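Local coordinates for protein Afp3 (Serratia entomophila, PDB 6RBN) that probably forms, as one of several subunit types, the contractile sheath around the inner tube of the anti-feeding prophage, an injection system captured here in its extended state, at residues D[58-63]-D[128-133]; D[299-304]-D[322-327]; D[362-367]-D[381-386]. All coordinates share one frame; numbering follows the deposited sequence.

Overall arrangement
The three contacts follow one another along the chain, each closing before the next opens, and none touches another. Contact 1 joins the end of helix 53-59 to strand 127-130. Contact 2 packs together side chains of two strands from separate sheets of the subtilisin-like region; its centre is about 29 Å from that of contact 1, with nearest atoms about 16 Å apart. Contact 3 belongs to the C-terminal sheath domain, between helices 347-364 and 374-392; its centre lies about 39 Å from that of contact 1 and 45 Å from that of contact 2, across the chain's centre from the latter. Chains of Afp2 come within reach of all three, and Afp1 reaches contact 3.

Contact 1 (D[58-63]-D[128-133]); sequences ILFDSN and LYPLEK
Leu-128, on strand 127-130, meets the aromatic ring of Phe-60 through one methyl branch. Its CD1 lies 3.8 Å from CE2 of Phe-60 and 4.1 Å from CD2, so the methyl settles beside one half of the ring at an oblique angle, and the leucine and phenylalanine side chains run antiparallel alongside each other. Both leave the backbone toward the other segment, CG lying anti to the carbonyl carbon (chi1 -62° in Leu-128, -68° in Phe-60). Tyr-129 turns away, onto Ile-47 and Pro-139, while its backbone bonds to Phe-32 of the neighbouring strand 31-34. Pro-130 faces Phe-60 again: its CG comes to 4.2 Å from CE1 of Phe-60, at the ring edge and near the ring plane. The backbones themselves stay well apart, the CA atoms of Phe-60 and Pro-130 being 9.8 Å from each other. Phe-60 is the first residue to leave helical geometry after helix 53-59, and the ring of Tyr-56, one turn back, meets its ring with planes about 20° apart; Leu-43 also touches it. The helix end is thus packed on a small mixed sheet whose middle strand is 127-130. No hydrogen bond links the two segments, and all three touching residues are buried, so the direct contact between the segments is apolar packing, with no polar pairing to fix its orientation.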
loop_
_atom_site.group_PDB
_atom_site.type_symbol
_atom_site.label_atom_id
_atom_site.label_comp_id
_atom_site.label_asym_id
_atom_site.label_seq_id
_atom_site.Cartn_x
_atom_site.Cartn_y
_atom_site.Cartn_z
ATOM N N ILE D 58 58.937 43.882 8.904
ATOM C CA ILE D 58 58.437 44.754 9.961
ATOM C C ILE D 58 59.135 44.457 11.280
ATOM O O ILE D 58 59.517 45.374 12.015
ATOM C CB ILE D 58 56.908 44.608 10.068
ATOM C CG1 ILE D 58 56.251 45.062 8.769
ATOM C CG2 ILE D 58 56.356 45.409 11.232
ATOM C CD1 ILE D 58 54.795 44.731 8.691
ATOM N N LEU D 59 59.337 43.178 11.592
ATOM C CA LEU D 59 59.915 42.808 12.879
ATOM C C LEU D 59 61.434 42.896 12.860
ATOM O O LEU D 59 62.048 43.363 13.824
ATOM C CB LEU D 59 59.464 41.402 13.265
ATOM C CG LEU D 59 57.967 41.254 13.520
ATOM C CD1 LEU D 59 57.613 39.805 13.767
ATOM C CD2 LEU D 59 57.549 42.110 14.693
ATOM N N PHE D 60 62.059 42.452 11.777
ATOM C CA PHE D 60 63.508 42.396 11.673
ATOM C C PHE D 60 64.015 43.397 10.646
ATOM O O PHE D 60 63.299 43.799 9.725
ATOM C CB PHE D 60 63.969 40.990 11.290
ATOM C CG PHE D 60 63.740 39.966 12.356
ATOM C CD1 PHE D 60 64.672 39.773 13.358
ATOM C CD2 PHE D 60 62.582 39.209 12.369
ATOM C CE1 PHE D 60 64.462 38.833 14.343
ATOM C CE2 PHE D 60 62.364 38.271 13.354
ATOM C CZ PHE D 60 63.308 38.081 14.341
ATOM N N ASP D 61 65.271 43.798 10.817
ATOM C CA ASP D 61 65.924 44.658 9.841
ATOM C C ASP D 61 66.283 43.823 8.622
ATOM O O ASP D 61 67.037 42.851 8.729
ATOM C CB ASP D 61 67.170 45.295 10.450
ATOM C CG ASP D 61 67.700 46.459 9.629
ATOM O OD1 ASP D 61 67.103 46.793 8.586
ATOM O OD2 ASP D 61 68.725 47.047 10.035
ATOM N N SER D 62 65.742 44.191 7.466
ATOM C CA SER D 62 65.928 43.402 6.259
ATOM C C SER D 62 66.964 43.981 5.309
ATOM O O SER D 62 67.270 43.342 4.299
ATOM C CB SER D 62 64.596 43.244 5.520
ATOM O OG SER D 62 64.132 44.491 5.039
ATOM N N ASN D 63 67.506 45.164 5.592
ATOM C CA ASN D 63 68.547 45.735 4.730
ATOM C C ASN D 63 69.930 45.375 5.263
ATOM O O ASN D 63 70.648 44.590 4.637
ATOM C CB ASN D 63 68.363 47.248 4.622
ATOM C CG ASN D 63 67.038 47.624 3.996
ATOM O OD1 ASN D 63 66.182 48.231 4.639
ATOM N ND2 ASN D 63 66.855 47.251 2.735
ATOM N N LEU D 128 61.936 31.806 13.773
ATOM C CA LEU D 128 63.300 32.319 13.766
ATOM C C LEU D 128 63.823 32.438 15.188
ATOM O O LEU D 128 63.074 32.772 16.106
ATOM C CB LEU D 128 63.401 33.691 13.102
ATOM C CG LEU D 128 63.041 33.859 11.632
ATOM C CD1 LEU D 128 63.312 35.291 11.225
ATOM C CD2 LEU D 128 63.796 32.889 10.761
ATOM N N TYR D 129 65.115 32.178 15.358
ATOM C CA TYR D 129 65.802 32.390 16.631
ATOM C C TYR D 129 67.061 33.206 16.388
ATOM O O TYR D 129 68.085 32.650 15.953
ATOM C CB TYR D 129 66.148 31.061 17.295
ATOM C CG TYR D 129 66.836 31.216 18.629
ATOM C CD1 TYR D 129 66.130 31.637 19.746
ATOM C CD2 TYR D 129 68.188 30.935 18.774
ATOM C CE1 TYR D 129 66.749 31.779 20.966
ATOM C CE2 TYR D 129 68.814 31.074 19.993
ATOM C CZ TYR D 129 68.088 31.497 21.082
ATOM O OH TYR D 129 68.705 31.638 22.300
ATOM N N PRO D 130 67.042 34.518 16.641
ATOM C CA PRO D 130 68.249 35.329 16.437
ATOM C C PRO D 130 69.333 35.047 17.468
ATOM O O PRO D 130 69.147 35.259 18.669
ATOM C CB PRO D 130 67.728 36.764 16.538
ATOM C CG PRO D 130 66.498 36.663 17.354
ATOM C CD PRO D 130 65.883 35.339 17.031
ATOM N N LEU D 131 70.474 34.555 16.993
ATOM C CA LEU D 131 71.592 34.166 17.840
ATOM C C LEU D 131 72.842 34.800 17.253
ATOM O O LEU D 131 73.301 34.391 16.182
ATOM C CB LEU D 131 71.686 32.637 17.913
ATOM C CG LEU D 131 72.577 31.856 18.880
ATOM C CD1 LEU D 131 73.961 31.647 18.330
ATOM C CD2 LEU D 131 72.641 32.566 20.218
ATOM N N GLU D 132 73.390 35.799 17.951
ATOM C CA GLU D 132 74.306 36.749 17.323
ATOM C C GLU D 132 75.699 36.169 17.111
ATOM O O GLU D 132 76.164 36.048 15.974
ATOM C CB GLU D 132 74.384 38.029 18.161
ATOM C CG GLU D 132 75.279 39.103 17.565
ATOM C CD GLU D 132 74.736 39.689 16.271
ATOM O OE1 GLU D 132 73.500 39.706 16.085
ATOM O OE2 GLU D 132 75.550 40.133 15.435
ATOM N N LYS D 133 76.394 35.821 18.186
ATOM C CA LYS D 133 77.727 35.250 18.076
ATOM C C LYS D 133 77.664 33.778 18.453
ATOM O O LYS D 133 76.668 33.314 19.001
ATOM C CB LYS D 133 78.737 36.002 18.951
ATOM C CG LYS D 133 78.540 35.853 20.444
ATOM C CD LYS D 133 79.543 36.721 21.190
ATOM C CE LYS D 133 79.388 36.603 22.696
ATOM N NZ LYS D 133 79.790 35.256 23.178
#

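Contact 2 (D[299-304]-D[322-327]); sequences VSDVSV and IRHFSD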
loop_
_atom_site.group_PDB
_atom_site.type_symbol
_atom_site.label_atom_id
_atom_site.label_comp_id
_atom_site.label_asym_id
_atom_site.label_seq_id
_atom_site.Cartn_x
_atom_site.Cartn_y
_atom_site.Cartn_z
ATOM N N VAL D 299 68.681 31.102 -6.962
ATOM C CA VAL D 299 70.120 30.948 -7.152
ATOM C C VAL D 299 70.526 30.508 -8.554
ATOM O O VAL D 299 69.725 29.948 -9.308
ATOM C CB VAL D 299 70.650 29.944 -6.124
ATOM C CG1 VAL D 299 70.419 30.462 -4.735
ATOM C CG2 VAL D 299 69.941 28.618 -6.301
ATOM N N SER D 300 71.787 30.765 -8.903
ATOM C CA SER D 300 72.307 30.498 -10.239
ATOM C C SER D 300 73.214 29.273 -10.283
ATOM O O SER D 300 72.985 28.362 -11.084
ATOM C CB SER D 300 73.060 31.729 -10.754
ATOM O OG SER D 300 74.218 31.975 -9.974
ATOM N N ASP D 301 74.242 29.227 -9.437
ATOM C CA ASP D 301 75.249 28.181 -9.543
ATOM C C ASP D 301 75.774 27.832 -8.158
ATOM O O ASP D 301 75.796 28.671 -7.255
ATOM C CB ASP D 301 76.400 28.624 -10.456
ATOM C CG ASP D 301 77.282 27.469 -10.902
ATOM O OD1 ASP D 301 77.002 26.308 -10.536
ATOM O OD2 ASP D 301 78.266 27.728 -11.624
ATOM N N VAL D 302 76.199 26.579 -8.007
ATOM C CA VAL D 302 76.811 26.090 -6.775
ATOM C C VAL D 302 78.269 26.520 -6.720
ATOM O O VAL D 302 78.833 26.975 -7.718
ATOM C CB VAL D 302 76.694 24.560 -6.660
ATOM C CG1 VAL D 302 75.255 24.152 -6.477
ATOM C CG2 VAL D 302 77.270 23.902 -7.895
ATOM N N SER D 303 78.891 26.370 -5.549
ATOM C CA SER D 303 80.285 26.769 -5.396
ATOM C C SER D 303 81.240 25.708 -5.925
ATOM O O SER D 303 82.330 26.037 -6.405
ATOM C CB SER D 303 80.585 27.063 -3.929
ATOM O OG SER D 303 80.513 25.882 -3.158
ATOM N N VAL D 304 80.865 24.435 -5.830
ATOM C CA VAL D 304 81.681 23.323 -6.305
ATOM C C VAL D 304 80.819 22.462 -7.212
ATOM O O VAL D 304 79.771 21.962 -6.785
ATOM C CB VAL D 304 82.246 22.479 -5.150
ATOM C CG1 VAL D 304 82.952 21.252 -5.691
ATOM C CG2 VAL D 304 83.200 23.293 -4.300
ATOM N N ILE D 322 73.780 18.616 -4.120
ATOM C CA ILE D 322 73.109 19.525 -5.044
ATOM C C ILE D 322 73.878 19.495 -6.358
ATOM O O ILE D 322 75.018 19.967 -6.426
ATOM C CB ILE D 322 73.058 20.955 -4.485
ATOM C CG1 ILE D 322 72.454 20.979 -3.083
ATOM C CG2 ILE D 322 72.266 21.846 -5.416
ATOM C CD1 ILE D 322 71.039 20.515 -3.023
ATOM N N ARG D 323 73.264 18.953 -7.402
ATOM C CA ARG D 323 73.911 18.786 -8.695
ATOM C C ARG D 323 73.437 19.849 -9.673
ATOM O O ARG D 323 72.373 20.448 -9.510
ATOM C CB ARG D 323 73.627 17.398 -9.273
ATOM C CG ARG D 323 74.246 16.261 -8.499
ATOM C CD ARG D 323 75.742 16.228 -8.686
ATOM N NE ARG D 323 76.105 16.017 -10.082
ATOM C CZ ARG D 323 76.223 14.822 -10.649
ATOM N NH1 ARG D 323 76.015 13.726 -9.939
ATOM N NH2 ARG D 323 76.557 14.723 -11.926
ATOM N N HIS D 324 74.245 20.076 -10.702
ATOM C CA HIS D 324 73.891 20.966 -11.796
ATOM C C HIS D 324 73.674 20.157 -13.063
ATOM O O HIS D 324 74.571 19.432 -13.505
ATOM C CB HIS D 324 74.966 22.025 -12.036
ATOM C CG HIS D 324 74.580 23.050 -13.057
ATOM N ND1 HIS D 324 74.768 22.861 -14.408
ATOM C CD2 HIS D 324 74.009 24.269 -12.924
ATOM C CE1 HIS D 324 74.330 23.920 -15.064
ATOM N NE2 HIS D 324 73.865 24.791 -14.187
ATOM N N PHE D 325 72.486 20.279 -13.639
ATOM C CA PHE D 325 72.164 19.703 -14.934
ATOM C C PHE D 325 71.929 20.843 -15.911
ATOM O O PHE D 325 71.311 21.850 -15.551
ATOM C CB PHE D 325 70.936 18.800 -14.839
ATOM C CG PHE D 325 71.156 17.580 -13.999
ATOM C CD1 PHE D 325 71.809 16.476 -14.516
ATOM C CD2 PHE D 325 70.721 17.541 -12.688
ATOM C CE1 PHE D 325 72.018 15.354 -13.742
ATOM C CE2 PHE D 325 70.929 16.423 -11.911
ATOM C CZ PHE D 325 71.578 15.330 -12.440
ATOM N N SER D 326 72.435 20.690 -17.137
ATOM C CA SER D 326 72.466 21.808 -18.075
ATOM C C SER D 326 71.075 22.152 -18.588
ATOM O O SER D 326 70.768 23.325 -18.832
ATOM C CB SER D 326 73.395 21.480 -19.242
ATOM O OG SER D 326 72.874 20.414 -20.013
ATOM N N ASP D 327 70.218 21.149 -18.760
ATOM C CA ASP D 327 68.876 21.413 -19.265
ATOM C C ASP D 327 67.944 21.905 -18.165
ATOM O O ASP D 327 66.962 22.603 -18.444
ATOM C CB ASP D 327 68.316 20.160 -19.942
ATOM C CG ASP D 327 68.378 18.930 -19.054
ATOM O OD1 ASP D 327 68.988 18.996 -17.967
ATOM O OD2 ASP D 327 67.805 17.892 -19.442
#
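Val-302 and Ile-322 make the closest approach, methyl to methyl, with CG1 of Val-302 3.9 Å from CG2 of Ile-322. The two side chains meet at a slant, and the same Val-302 CG1 also lies 4.2 Å from the backbone O of Ile-322. In Val-302 this methyl is held anti to the carbonyl carbon (chi1 -67°); in Ile-322, CG2 stands opposite the backbone N and forms the near branch, while the longer arm through CG1 leads away from Val-302. Further along, OD1 of Asp-301 comes to 4.3 Å from CD2 of His-324, oblique to the imidazole. OD1 of Asp-301 and NE2 of His-324 are 5.0 Å apart, too far for a bond, so any attraction would probably be modest and would require a protonated histidine. Strand 301-302 is an outer strand of a three-stranded antiparallel sheet in the subtilisin-like region, whereas 322-325 pairs with 329-332 in a two-stranded hairpin; the contact joins these two sheets through side chains, without a hydrogen bond across it. Behind the first shell, Leu-330 of the hairpin touches both Val-302 and His-324, and Ile-322 rests on Ile-274 of helix 271-284. The carboxylate of Asp-301 receives a weak bond from the backbone N of Val-302 (2.7 Å from its OD1), and Arg-305 forms a long, weak ion pair with the same oxygen.

Contact 3 (D[362-367]-D[381-386]); sequences KALQPM and QTAIDN
Leu-364 packs against Ile-384 and Ala-383, and all the contacts across the two segments are apolar. The closest is between methyls: CD1 of Leu-364 lies 3.8 Å from CD1 of Ile-384. Its other branch, CD2, comes to 4.1 Å from Ile-384 CG1, so the leucine fork spans the outer part of the isoleucine arm, and the two side chains cross at about a right angle. With CG1 of Ile-384 anti to the carbonyl carbon and its chain extended beyond (chi2 171°), the terminal methyl is brought up to the leucine. Ala-383, whose CB faces the 362-367 segment, takes two partners: CD2 of Leu-364 at 4.2 Å and the methyl CE of Met-367 at 4.0 Å. The methionine chain bends at both chi2 (76°) and chi3 (79°), which curls its methyl back onto the alanine. Here two helices of the C-terminal sheath domain, 347-364 and 374-392, meet through these side chains, the first giving way to a short 3-10 segment before Met-367. No hydrogen bond crosses between the segments; within them, Met-367 N donates to Leu-364 O (2.9 Å), and 381-386 keeps i to i+4 helical bonds. Ile-384 also touches Val-408 of strand 406-409 and Ile-428 and Val-430 of strand 425-432. Contacts between chains include Leu-346 of an Afp2 chain, on both Leu-364 and Ile-384, and Met-95 of an Afp1 chain, against Thr-382.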
loop_
_atom_site.group_PDB
_atom_site.type_symbol
_atom_site.label_atom_id
_atom_site.label_comp_id
_atom_site.label_asym_id
_atom_site.label_seq_id
_atom_site.Cartn_x
_atom_site.Cartn_y
_atom_site.Cartn_z
ATOM N N LYS D 362 48.376 14.314 17.886
ATOM C CA LYS D 362 47.429 15.418 17.974
ATOM C C LYS D 362 45.983 14.949 17.987
ATOM O O LYS D 362 45.101 15.711 18.391
ATOM C CB LYS D 362 47.639 16.391 16.816
ATOM C CG LYS D 362 48.905 17.221 16.927
ATOM C CD LYS D 362 49.118 18.100 15.700
ATOM C CE LYS D 362 48.534 19.495 15.882
ATOM N NZ LYS D 362 47.044 19.541 15.844
ATOM N N ALA D 363 45.717 13.718 17.556
ATOM C CA ALA D 363 44.364 13.187 17.539
ATOM C C ALA D 363 43.981 12.485 18.831
ATOM O O ALA D 363 42.788 12.409 19.145
ATOM C CB ALA D 363 44.195 12.213 16.371
ATOM N N LEU D 364 44.951 11.977 19.587
ATOM C CA LEU D 364 44.666 11.222 20.798
ATOM C C LEU D 364 44.725 12.062 22.062
ATOM O O LEU D 364 44.326 11.573 23.121
ATOM C CB LEU D 364 45.639 10.051 20.937
ATOM C CG LEU D 364 45.628 9.039 19.797
ATOM C CD1 LEU D 364 46.594 7.908 20.083
ATOM C CD2 LEU D 364 44.235 8.535 19.514
ATOM N N GLN D 365 45.233 13.289 21.983
ATOM C CA GLN D 365 45.230 14.166 23.152
ATOM C C GLN D 365 43.847 14.585 23.665
ATOM O O GLN D 365 43.756 14.878 24.869
ATOM C CB GLN D 365 46.100 15.399 22.877
ATOM C CG GLN D 365 47.582 15.091 22.943
ATOM C CD GLN D 365 48.447 16.289 22.640
ATOM O OE1 GLN D 365 47.950 17.356 22.292
ATOM N NE2 GLN D 365 49.756 16.119 22.772
ATOM N N PRO D 366 42.773 14.660 22.868
ATOM C CA PRO D 366 41.438 14.694 23.491
ATOM C C PRO D 366 41.074 13.443 24.279
ATOM O O PRO D 366 40.213 13.528 25.163
ATOM C CB PRO D 366 40.502 14.894 22.295
ATOM C CG PRO D 366 41.298 15.672 21.361
ATOM C CD PRO D 366 42.697 15.166 21.481
ATOM N N MET D 367 41.686 12.292 24.003
ATOM C CA MET D 367 41.398 11.070 24.740
ATOM C C MET D 367 42.321 10.856 25.937
ATOM O O MET D 367 42.482 9.716 26.381
ATOM C CB MET D 367 41.460 9.856 23.811
ATOM C CG MET D 367 40.163 9.574 23.069
ATOM S SD MET D 367 39.821 10.666 21.682
ATOM C CE MET D 367 40.878 9.955 20.429
ATOM N N GLN D 381 41.489 3.142 19.192
ATOM C CA GLN D 381 41.858 2.274 18.076
ATOM C C GLN D 381 41.207 2.725 16.775
ATOM O O GLN D 381 41.828 2.658 15.710
ATOM C CB GLN D 381 41.466 0.832 18.391
ATOM C CG GLN D 381 41.862 -0.165 17.329
ATOM C CD GLN D 381 41.469 -1.575 17.677
ATOM O OE1 GLN D 381 40.856 -1.819 18.711
ATOM N NE2 GLN D 381 41.814 -2.515 16.812
ATOM N N THR D 382 39.971 3.216 16.843
ATOM C CA THR D 382 39.273 3.654 15.642
ATOM C C THR D 382 39.820 4.985 15.139
ATOM O O THR D 382 39.895 5.217 13.928
ATOM C CB THR D 382 37.778 3.748 15.932
ATOM O OG1 THR D 382 37.319 2.489 16.436
ATOM C CG2 THR D 382 36.982 4.071 14.688
ATOM N N ALA D 383 40.237 5.859 16.059
ATOM C CA ALA D 383 40.802 7.145 15.664
ATOM C C ALA D 383 42.150 6.986 14.978
ATOM O O ALA D 383 42.521 7.821 14.148
ATOM C CB ALA D 383 40.935 8.054 16.883
ATOM N N ILE D 384 42.892 5.930 15.304
ATOM C CA ILE D 384 44.133 5.648 14.594
ATOM C C ILE D 384 43.840 4.914 13.295
ATOM O O ILE D 384 44.476 5.171 12.267
ATOM C CB ILE D 384 45.089 4.856 15.505
ATOM C CG1 ILE D 384 45.401 5.655 16.763
ATOM C CG2 ILE D 384 46.394 4.562 14.807
ATOM C CD1 ILE D 384 46.142 4.867 17.803
ATOM N N ASP D 385 42.848 4.020 13.310
ATOM C CA ASP D 385 42.493 3.257 12.118
ATOM C C ASP D 385 41.865 4.135 11.045
ATOM O O ASP D 385 42.029 3.860 9.852
ATOM C CB ASP D 385 41.541 2.127 12.496
ATOM C CG ASP D 385 41.259 1.188 11.346
ATOM O OD1 ASP D 385 42.129 0.349 11.039
ATOM O OD2 ASP D 385 40.169 1.290 10.746
ATOM N N ASN D 386 41.147 5.186 11.440
ATOM C CA ASN D 386 40.621 6.121 10.452
ATOM C C ASN D 386 41.723 6.978 9.855
ATOM O O ASN D 386 41.624 7.391 8.695
ATOM C CB ASN D 386 39.551 7.016 11.069
ATOM C CG ASN D 386 38.273 6.277 11.367
ATOM O OD1 ASN D 386 37.854 5.406 10.607
ATOM N ND2 ASN D 386 37.625 6.638 12.462
#